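Local coordinates for protein probable thiamine pyrophosphokinase (Staphylococcus saprophyticus, PDB 3L8M) that probably transfers a pyrophosphate group from ATP to thiamine, giving thiamine diphosphate, at residues A3-G8 / T76-G81; H15-H20 / L36-T41; G31-L36 / N58-Q63. All blocks are in the same frame, centred on the assembly; numbering follows the deposited sequence.

Contact 1 of 3, residues A3-G8 / T76-G81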
loop_
_atom_site.group_PDB
_atom_site.type_symbol
_atom_site.label_atom_id
_atom_site.label_comp_id
_atom_site.label_asym_id
_atom_site.label_seq_id
_atom_site.Cartn_x
_atom_site.Cartn_y
_atom_site.Cartn_z
ATOM N N ALA A 3 -11.235 -7.526 -5.136
ATOM C CA ALA A 3 -11.379 -8.313 -3.916
ATOM C C ALA A 3 -11.373 -9.817 -4.204
ATOM O O ALA A 3 -11.985 -10.281 -5.166
ATOM C CB ALA A 3 -12.661 -7.925 -3.180
ATOM N N ASN A 4 -10.656 -10.565 -3.369
ATOM C CA ASN A 4 -10.568 -12.017 -3.494
ATOM C C ASN A 4 -11.314 -12.621 -2.320
ATOM O O ASN A 4 -11.108 -12.210 -1.182
ATOM C CB ASN A 4 -9.118 -12.497 -3.420
ATOM C CG ASN A 4 -8.273 -11.965 -4.538
ATOM O OD1 ASN A 4 -8.552 -12.208 -5.716
ATOM N ND2 ASN A 4 -7.223 -11.228 -4.182
ATOM N N LEU A 5 -12.180 -13.587 -2.594
ATOM C CA LEU A 5 -12.929 -14.255 -1.535
ATOM C C LEU A 5 -12.467 -15.691 -1.401
ATOM O O LEU A 5 -12.244 -16.377 -2.400
ATOM C CB LEU A 5 -14.439 -14.251 -1.826
ATOM C CG LEU A 5 -15.226 -12.994 -1.434
ATOM C CD1 LEU A 5 -14.771 -11.808 -2.277
ATOM C CD2 LEU A 5 -16.724 -13.254 -1.603
ATOM N N LEU A 6 -12.299 -16.143 -0.166
ATOM C CA LEU A 6 -11.922 -17.521 0.057
ATOM C C LEU A 6 -13.077 -18.203 0.798
ATOM O O LEU A 6 -13.470 -17.758 1.874
ATOM C CB LEU A 6 -10.636 -17.604 0.874
ATOM C CG LEU A 6 -10.067 -19.018 1.024
ATOM C CD1 LEU A 6 -9.869 -19.632 -0.359
ATOM C CD2 LEU A 6 -8.741 -18.970 1.795
ATOM N N CYS A 7 -13.626 -19.264 0.206
ATOM C CA CYS A 7 -14.731 -20.017 0.813
ATOM C C CYS A 7 -14.288 -21.338 1.426
ATOM O O CYS A 7 -15.085 -22.012 2.062
ATOM C CB CYS A 7 -15.807 -20.351 -0.212
ATOM S SG CYS A 7 -16.456 -18.975 -1.121
ATOM N N GLY A 8 -13.029 -21.713 1.223
ATOM C CA GLY A 8 -12.536 -22.970 1.753
ATOM C C GLY A 8 -11.227 -23.365 1.095
ATOM O O GLY A 8 -10.648 -22.555 0.372
ATOM N N THR A 76 -27.263 -16.849 1.044
ATOM C CA THR A 76 -26.157 -17.668 1.528
ATOM C C THR A 76 -25.032 -16.754 2.026
ATOM O O THR A 76 -25.051 -15.547 1.774
ATOM C CB THR A 76 -25.589 -18.558 0.407
ATOM O OG1 THR A 76 -25.052 -17.727 -0.630
ATOM C CG2 THR A 76 -26.686 -19.470 -0.169
ATOM N N ASP A 77 -24.058 -17.326 2.733
ATOM C CA ASP A 77 -22.939 -16.544 3.244
ATOM C C ASP A 77 -22.126 -15.944 2.100
ATOM O O ASP A 77 -21.651 -14.802 2.181
ATOM C CB ASP A 77 -22.053 -17.407 4.153
ATOM C CG ASP A 77 -22.757 -17.791 5.452
ATOM O OD1 ASP A 77 -23.866 -17.283 5.702
ATOM O OD2 ASP A 77 -22.209 -18.592 6.227
ATOM N N LEU A 78 -21.996 -16.696 1.015
ATOM C CA LEU A 78 -21.251 -16.206 -0.135
ATOM C C LEU A 78 -21.979 -15.047 -0.814
ATOM O O LEU A 78 -21.350 -14.094 -1.273
ATOM C CB LEU A 78 -21.024 -17.331 -1.157
ATOM C CG LEU A 78 -20.381 -16.858 -2.471
ATOM C CD1 LEU A 78 -19.066 -16.167 -2.133
ATOM C CD2 LEU A 78 -20.147 -18.039 -3.442
ATOM N N ALA A 79 -23.307 -15.122 -0.878
ATOM C CA ALA A 79 -24.071 -14.067 -1.542
ATOM C C ALA A 79 -23.998 -12.750 -0.775
ATOM O O ALA A 79 -24.026 -11.675 -1.372
ATOM C CB ALA A 79 -25.529 -14.503 -1.729
ATOM N N LEU A 80 -23.912 -12.846 0.551
ATOM C CA LEU A 80 -23.808 -11.671 1.402
ATOM C C LEU A 80 -22.399 -11.091 1.226
ATOM O O LEU A 80 -22.227 -9.874 1.058
ATOM C CB LEU A 80 -24.034 -12.059 2.869
ATOM C CG LEU A 80 -25.384 -12.678 3.259
ATOM C CD1 LEU A 80 -25.348 -13.118 4.718
ATOM C CD2 LEU A 80 -26.505 -11.671 3.042
ATOM N N GLY A 81 -21.396 -11.971 1.255
ATOM C CA GLY A 81 -20.017 -11.533 1.089
ATOM C C GLY A 81 -19.852 -10.730 -0.182
ATOM O O GLY A 81 -19.163 -9.711 -0.190
#

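Contact 2 of 3, residues H15-H20 / L36-T41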
loop_
_atom_site.group_PDB
_atom_site.type_symbol
_atom_site.label_atom_id
_atom_site.label_comp_id
_atom_site.label_asym_id
_atom_site.label_seq_id
_atom_site.Cartn_x
_atom_site.Cartn_y
_atom_site.Cartn_z
ATOM N N HIS A 15 -0.441 -22.056 -4.236
ATOM C CA HIS A 15 0.247 -20.820 -3.873
ATOM C C HIS A 15 -0.596 -19.548 -3.995
ATOM O O HIS A 15 -0.054 -18.453 -3.870
ATOM C CB HIS A 15 1.504 -20.661 -4.735
ATOM C CG HIS A 15 2.352 -21.893 -4.779
ATOM N ND1 HIS A 15 3.065 -22.268 -5.900
ATOM C CD2 HIS A 15 2.578 -22.852 -3.852
ATOM C CE1 HIS A 15 3.689 -23.406 -5.660
ATOM N NE2 HIS A 15 3.411 -23.783 -4.424
ATOM N N ILE A 16 -1.902 -19.679 -4.226
ATOM C CA ILE A 16 -2.752 -18.499 -4.371
ATOM C C ILE A 16 -2.674 -17.554 -3.161
ATOM O O ILE A 16 -2.860 -16.358 -3.308
ATOM C CB ILE A 16 -4.248 -18.891 -4.628
ATOM C CG1 ILE A 16 -5.039 -17.671 -5.091
ATOM C CG2 ILE A 16 -4.894 -19.436 -3.352
ATOM C CD1 ILE A 16 -4.701 -17.214 -6.475
ATOM N N LEU A 17 -2.383 -18.070 -1.974
ATOM C CA LEU A 17 -2.310 -17.197 -0.805
ATOM C C LEU A 17 -0.984 -16.451 -0.659
ATOM O O LEU A 17 -0.960 -15.329 -0.152
ATOM C CB LEU A 17 -2.622 -17.970 0.484
ATOM C CG LEU A 17 -4.056 -18.487 0.595
ATOM C CD1 LEU A 17 -4.338 -18.906 2.036
ATOM C CD2 LEU A 17 -5.038 -17.398 0.153
ATOM N N VAL A 18 0.110 -17.065 -1.097
ATOM C CA VAL A 18 1.427 -16.415 -1.037
ATOM C C VAL A 18 1.566 -15.404 -2.180
ATOM O O VAL A 18 1.996 -14.270 -1.978
ATOM C CB VAL A 18 2.596 -17.445 -1.172
ATOM C CG1 VAL A 18 3.953 -16.719 -1.156
ATOM C CG2 VAL A 18 2.528 -18.459 -0.043
ATOM N N GLU A 19 1.164 -15.815 -3.377
ATOM C CA GLU A 19 1.293 -14.968 -4.561
ATOM C C GLU A 19 0.456 -13.690 -4.575
ATOM O O GLU A 19 0.788 -12.736 -5.277
ATOM C CB GLU A 19 0.989 -15.785 -5.816
ATOM C CG GLU A 19 1.733 -17.098 -5.890
ATOM C CD GLU A 19 1.447 -17.855 -7.178
ATOM O OE1 GLU A 19 0.321 -17.734 -7.707
ATOM O OE2 GLU A 19 2.345 -18.580 -7.649
ATOM N N HIS A 20 -0.640 -13.683 -3.823
ATOM C CA HIS A 20 -1.514 -12.508 -3.748
ATOM C C HIS A 20 -1.720 -12.082 -2.297
ATOM O O HIS A 20 -2.753 -11.517 -1.953
ATOM C CB HIS A 20 -2.877 -12.812 -4.377
ATOM C CG HIS A 20 -2.811 -13.195 -5.821
ATOM N ND1 HIS A 20 -3.911 -13.645 -6.517
ATOM C CD2 HIS A 20 -1.780 -13.210 -6.697
ATOM C CE1 HIS A 20 -3.560 -13.925 -7.758
ATOM N NE2 HIS A 20 -2.272 -13.669 -7.893
ATOM N N LEU A 36 -6.375 -16.195 7.948
ATOM C CA LEU A 36 -5.672 -15.853 9.172
ATOM C C LEU A 36 -4.491 -16.782 9.438
ATOM O O LEU A 36 -3.393 -16.322 9.784
ATOM C CB LEU A 36 -6.654 -15.897 10.343
ATOM C CG LEU A 36 -7.783 -14.859 10.271
ATOM C CD1 LEU A 36 -8.858 -15.182 11.303
ATOM C CD2 LEU A 36 -7.206 -13.461 10.506
ATOM N N GLU A 37 -4.714 -18.086 9.277
ATOM C CA GLU A 37 -3.666 -19.090 9.503
ATOM C C GLU A 37 -2.446 -18.846 8.629
ATOM O O GLU A 37 -1.317 -19.160 9.012
ATOM C CB GLU A 37 -4.216 -20.494 9.247
ATOM C CG GLU A 37 -4.794 -21.144 10.488
ATOM C CD GLU A 37 -5.848 -22.185 10.177
ATOM O OE1 GLU A 37 -5.614 -23.062 9.316
ATOM O OE2 GLU A 37 -6.921 -22.123 10.810
ATOM N N SER A 38 -2.692 -18.288 7.450
ATOM C CA SER A 38 -1.647 -17.951 6.491
ATOM C C SER A 38 -1.095 -16.564 6.821
ATOM O O SER A 38 -0.289 -16.014 6.075
ATOM C CB SER A 38 -2.218 -17.938 5.073
ATOM O OG SER A 38 -2.784 -19.197 4.754
ATOM N N GLY A 39 -1.553 -15.997 7.931
ATOM C CA GLY A 39 -1.080 -14.685 8.344
ATOM C C GLY A 39 -1.630 -13.550 7.512
ATOM O O GLY A 39 -0.986 -12.516 7.363
ATOM N N ILE A 40 -2.817 -13.761 6.953
ATOM C CA ILE A 40 -3.469 -12.762 6.139
ATOM C C ILE A 40 -4.677 -12.204 6.892
ATOM O O ILE A 40 -5.503 -12.965 7.404
ATOM C CB ILE A 40 -3.923 -13.372 4.791
ATOM C CG1 ILE A 40 -2.695 -13.672 3.921
ATOM C CG2 ILE A 40 -4.866 -12.405 4.053
ATOM C CD1 ILE A 40 -3.045 -14.236 2.534
ATOM N N THR A 41 -4.772 -10.874 6.976
ATOM C CA THR A 41 -5.893 -10.237 7.661
ATOM C C THR A 41 -7.008 -9.914 6.671
ATOM O O THR A 41 -6.848 -9.083 5.782
ATOM C CB THR A 41 -5.474 -8.922 8.358
ATOM O OG1 THR A 41 -4.451 -9.194 9.324
ATOM C CG2 THR A 41 -6.683 -8.282 9.060
#

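Contact 3 of 3, residues G31-L36 / N58-Q63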
loop_
_atom_site.group_PDB
_atom_site.type_symbol
_atom_site.label_atom_id
_atom_site.label_comp_id
_atom_site.label_asym_id
_atom_site.label_seq_id
_atom_site.Cartn_x
_atom_site.Cartn_y
_atom_site.Cartn_z
ATOM N N GLY A 31 -13.137 -20.132 4.888
ATOM C CA GLY A 31 -12.090 -19.352 4.260
ATOM C C GLY A 31 -11.468 -18.408 5.278
ATOM O O GLY A 31 -10.258 -18.193 5.279
ATOM N N THR A 32 -12.291 -17.858 6.164
ATOM C CA THR A 32 -11.816 -16.930 7.190
ATOM C C THR A 32 -10.602 -17.464 7.963
ATOM O O THR A 32 -9.556 -16.826 7.994
ATOM C CB THR A 32 -12.949 -16.582 8.195
ATOM O OG1 THR A 32 -14.083 -16.073 7.481
ATOM C CG2 THR A 32 -12.487 -15.538 9.191
ATOM N N LEU A 33 -10.739 -18.631 8.584
ATOM C CA LEU A 33 -9.633 -19.215 9.336
ATOM C C LEU A 33 -8.414 -19.562 8.469
ATOM O O LEU A 33 -7.281 -19.454 8.937
ATOM C CB LEU A 33 -10.106 -20.467 10.087
ATOM C CG LEU A 33 -11.134 -20.264 11.214
ATOM C CD1 LEU A 33 -10.600 -19.228 12.199
ATOM C CD2 LEU A 33 -12.475 -19.810 10.641
ATOM N N ILE A 34 -8.633 -19.978 7.217
ATOM C CA ILE A 34 -7.502 -20.309 6.345
ATOM C C ILE A 34 -6.697 -19.029 6.064
ATOM O O ILE A 34 -5.464 -19.060 6.023
ATOM C CB ILE A 34 -7.936 -20.910 4.965
ATOM C CG1 ILE A 34 -8.833 -22.144 5.137
ATOM C CG2 ILE A 34 -6.697 -21.283 4.163
ATOM C CD1 ILE A 34 -8.300 -23.199 6.086
ATOM N N LEU A 35 -7.389 -17.907 5.864
ATOM C CA LEU A 35 -6.695 -16.641 5.597
ATOM C C LEU A 35 -5.783 -16.265 6.760
ATOM O O LEU A 35 -4.580 -16.054 6.580
ATOM C CB LEU A 35 -7.697 -15.505 5.339
ATOM C CG LEU A 35 -8.371 -15.591 3.969
ATOM C CD1 LEU A 35 -9.435 -14.532 3.811
ATOM C CD2 LEU A 35 -7.311 -15.426 2.905
ATOM N N LEU A 36 -6.375 -16.195 7.948
ATOM C CA LEU A 36 -5.672 -15.853 9.172
ATOM C C LEU A 36 -4.491 -16.782 9.438
ATOM O O LEU A 36 -3.393 -16.322 9.784
ATOM C CB LEU A 36 -6.654 -15.897 10.343
ATOM C CG LEU A 36 -7.783 -14.859 10.271
ATOM C CD1 LEU A 36 -8.858 -15.182 11.303
ATOM C CD2 LEU A 36 -7.206 -13.461 10.506
ATOM N N ASN A 58 -13.164 -12.419 20.167
ATOM C CA ASN A 58 -13.300 -10.986 20.416
ATOM C C ASN A 58 -12.618 -10.223 19.286
ATOM O O ASN A 58 -13.163 -9.245 18.755
ATOM C CB ASN A 58 -12.638 -10.602 21.745
ATOM C CG ASN A 58 -12.403 -9.103 21.869
ATOM O OD1 ASN A 58 -13.349 -8.317 21.939
ATOM N ND2 ASN A 58 -11.134 -8.702 21.889
ATOM N N PHE A 59 -11.419 -10.691 18.943
ATOM C CA PHE A 59 -10.596 -10.105 17.893
ATOM C C PHE A 59 -11.309 -10.188 16.540
ATOM O O PHE A 59 -11.596 -9.164 15.923
ATOM C CB PHE A 59 -9.242 -10.830 17.851
ATOM C CG PHE A 59 -8.411 -10.500 16.649
ATOM C CD1 PHE A 59 -8.035 -9.188 16.384
ATOM C CD2 PHE A 59 -8.034 -11.500 15.759
ATOM C CE1 PHE A 59 -7.295 -8.877 15.246
ATOM C CE2 PHE A 59 -7.297 -11.201 14.621
ATOM C CZ PHE A 59 -6.928 -9.889 14.361
ATOM N N ILE A 60 -11.600 -11.409 16.103
ATOM C CA ILE A 60 -12.288 -11.659 14.838
ATOM C C ILE A 60 -13.654 -10.973 14.756
ATOM O O ILE A 60 -14.001 -10.383 13.734
ATOM C CB ILE A 60 -12.511 -13.177 14.623
ATOM C CG1 ILE A 60 -11.167 -13.909 14.608
ATOM C CG2 ILE A 60 -13.255 -13.422 13.319
ATOM C CD1 ILE A 60 -11.292 -15.420 14.446
ATOM N N GLN A 61 -14.429 -11.056 15.833
ATOM C CA GLN A 61 -15.765 -10.467 15.874
ATOM C C GLN A 61 -15.786 -9.006 16.315
ATOM O O GLN A 61 -16.633 -8.602 17.107
ATOM C CB GLN A 61 -16.667 -11.309 16.788
ATOM C CG GLN A 61 -18.108 -10.809 16.963
ATOM C CD GLN A 61 -18.923 -10.816 15.678
ATOM O OE1 GLN A 61 -19.145 -9.772 15.057
ATOM N NE2 GLN A 61 -19.377 -11.999 15.274
ATOM N N GLN A 62 -14.851 -8.212 15.813
ATOM C CA GLN A 62 -14.804 -6.793 16.147
ATOM C C GLN A 62 -13.993 -6.031 15.109
ATOM O O GLN A 62 -14.154 -4.821 14.949
ATOM C CB GLN A 62 -14.188 -6.564 17.523
ATOM C CG GLN A 62 -12.678 -6.749 17.563
ATOM C CD GLN A 62 -12.051 -6.208 18.838
ATOM O OE1 GLN A 62 -10.849 -6.370 19.068
ATOM N NE2 GLN A 62 -12.861 -5.552 19.670
ATOM N N GLN A 63 -13.115 -6.742 14.406
ATOM C CA GLN A 63 -12.289 -6.114 13.384
ATOM C C GLN A 63 -12.363 -6.833 12.049
ATOM O O GLN A 63 -11.910 -6.302 11.036
ATOM C CB GLN A 63 -10.835 -6.057 13.846
ATOM C CG GLN A 63 -10.627 -5.242 15.111
ATOM C CD GLN A 63 -9.169 -5.142 15.507
ATOM O OE1 GLN A 63 -8.501 -6.154 15.726
ATOM N NE2 GLN A 63 -8.665 -3.914 15.603
#

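Contact 1 of 3, residues A3-G8 / T76-G81
L78 sets one methyl, CD1, over the gap between two side chains of the facing strand, overlapping the branch end of L5 and the sulfur of C7. The closer of the two pairings is L5 CD2 to L78 CD1 at 3.8 Å, with the two leucine side chains crossing obliquely; C7 SG stands 4.0 Å from L78 CD1. The first bond of L78 runs off along the flank of its helix, and CG lies anti to the backbone N (chi1 174°), a turn that brings the branched end back toward the strand. L5 CD2 also reaches the helix backbone at G81, 4.3 Å from G81 C, where the absence of a side chain lets the leucine methyl approach the main chain. Strand 2-6 lies inside the parallel part of the mixed sheet, between strands 24-28 and 92-96, and helix 77-87 packs over one of its faces, an alpha/beta layering in which L5 also touches I26, I28 and I93. The helix begins at T76, the N-cap, whose OG1 accepts a hydrogen bond from A79 N at 3.1 Å. L78 also meets A109 and I112 of helix 103-113.

Contact 2 of 3, residues H15-H20 / L36-T41
With CG of L17 anti to its carbonyl carbon (chi1 -66°) and CD1 extending the chain further (chi2 -165°), the leucine reaches straight across to the turn that follows helix 30-37. I40 answers with an extended chain of its own: CG1 sits beside the backbone N and CD1 continues outward, ending over the main chain of L17. The two residues meet through this methyl, I40 CD1 lying 3.6 Å from L17 O and 4.3 Å from L17 CB, so that an apolar group packs against a peptide carbonyl as well as a side chain. Beside it, L17 CD1 rests against S38, 3.8 Å from S38 CB and nearer still to the hydroxyl oxygen. That hydroxyl is not without a polar partner, since S38 OG is hydrogen-bonded to I34 O in the last full turn of the helix. The turn itself is a Schellman motif: G39, with phi 74°, is the C-prime residue, and G39 N bonds to L36 O while I40 N turns back to L35 O. This reversal brings I40 round to the side of the helix end that L17 faces. The short, weakly bonded helical turn 16-19 thus lies against the C-terminal end of helix 30-37, where L17 also touches I34 and L35 of that helix and W25 of strand 24-28.

Contact 3 of 3, residues G31-L36 / N58-Q63
I60 points its CD1 methyl into the angle between L33 and L36, and all the close touching between the two helices runs through that single atom. The tighter side is with L36, CD1 to CD1 of I60 at 4.0 Å; the other is looser, L33 CD1 standing 4.5 Å from I60 CD1. The isoleucine extends fully, CG1 anti to the carbonyl carbon and chi2 178°, which carries its end clear of helix 54-63 to reach the leucines. L33 and L36 lie three residues apart and so project from neighbouring positions on one side of helix 30-37. That helix follows strand 24-28, and it carries on its other flank I34 and L35, which rest on L6 of strand 2-6. It thus lies between the parallel part of the mixed sheet, with turn 16-19, on one side and helix 54-63 on the other. F49 from the intervening chain touches both L33 and I60, joining the same apolar cluster. Farther out the meeting is slack: T32 and the ring of F59 come no nearer than 4.7 Å to the opposite segment. N58 is exposed, whereas the fourth subunit covers the end of helix 54-63, its M1 packing on Q61 and its chain taking backbone hydrogen bonds from Q62. L36 meets L36 of the second subunit, and F59 packs on E37 of that same neighbour.

How the contacts relate
Helix 30-37 ties the set together: contacts 2 and 3 both use it and share L36, their centres 13 Å apart. A probable hydrogen bond of 2.9 Å from I40 N of contact 2 to L35 O of contact 3 joins them further. Helix 77-87 of contact 1 lies on the opposite face of strand 2-6 from helix 30-37, and contact 1 meets contact 3 through L6, whose CD2 is 3.8 Å from I34 CB; contacts 1 and 2 do not touch, though their nearest atoms are about 4 Å apart. The side chain of L5 in contact 1 is about 10 Å from a bound sodium ion, whereas contacts 2 and 3 both reach the second subunit.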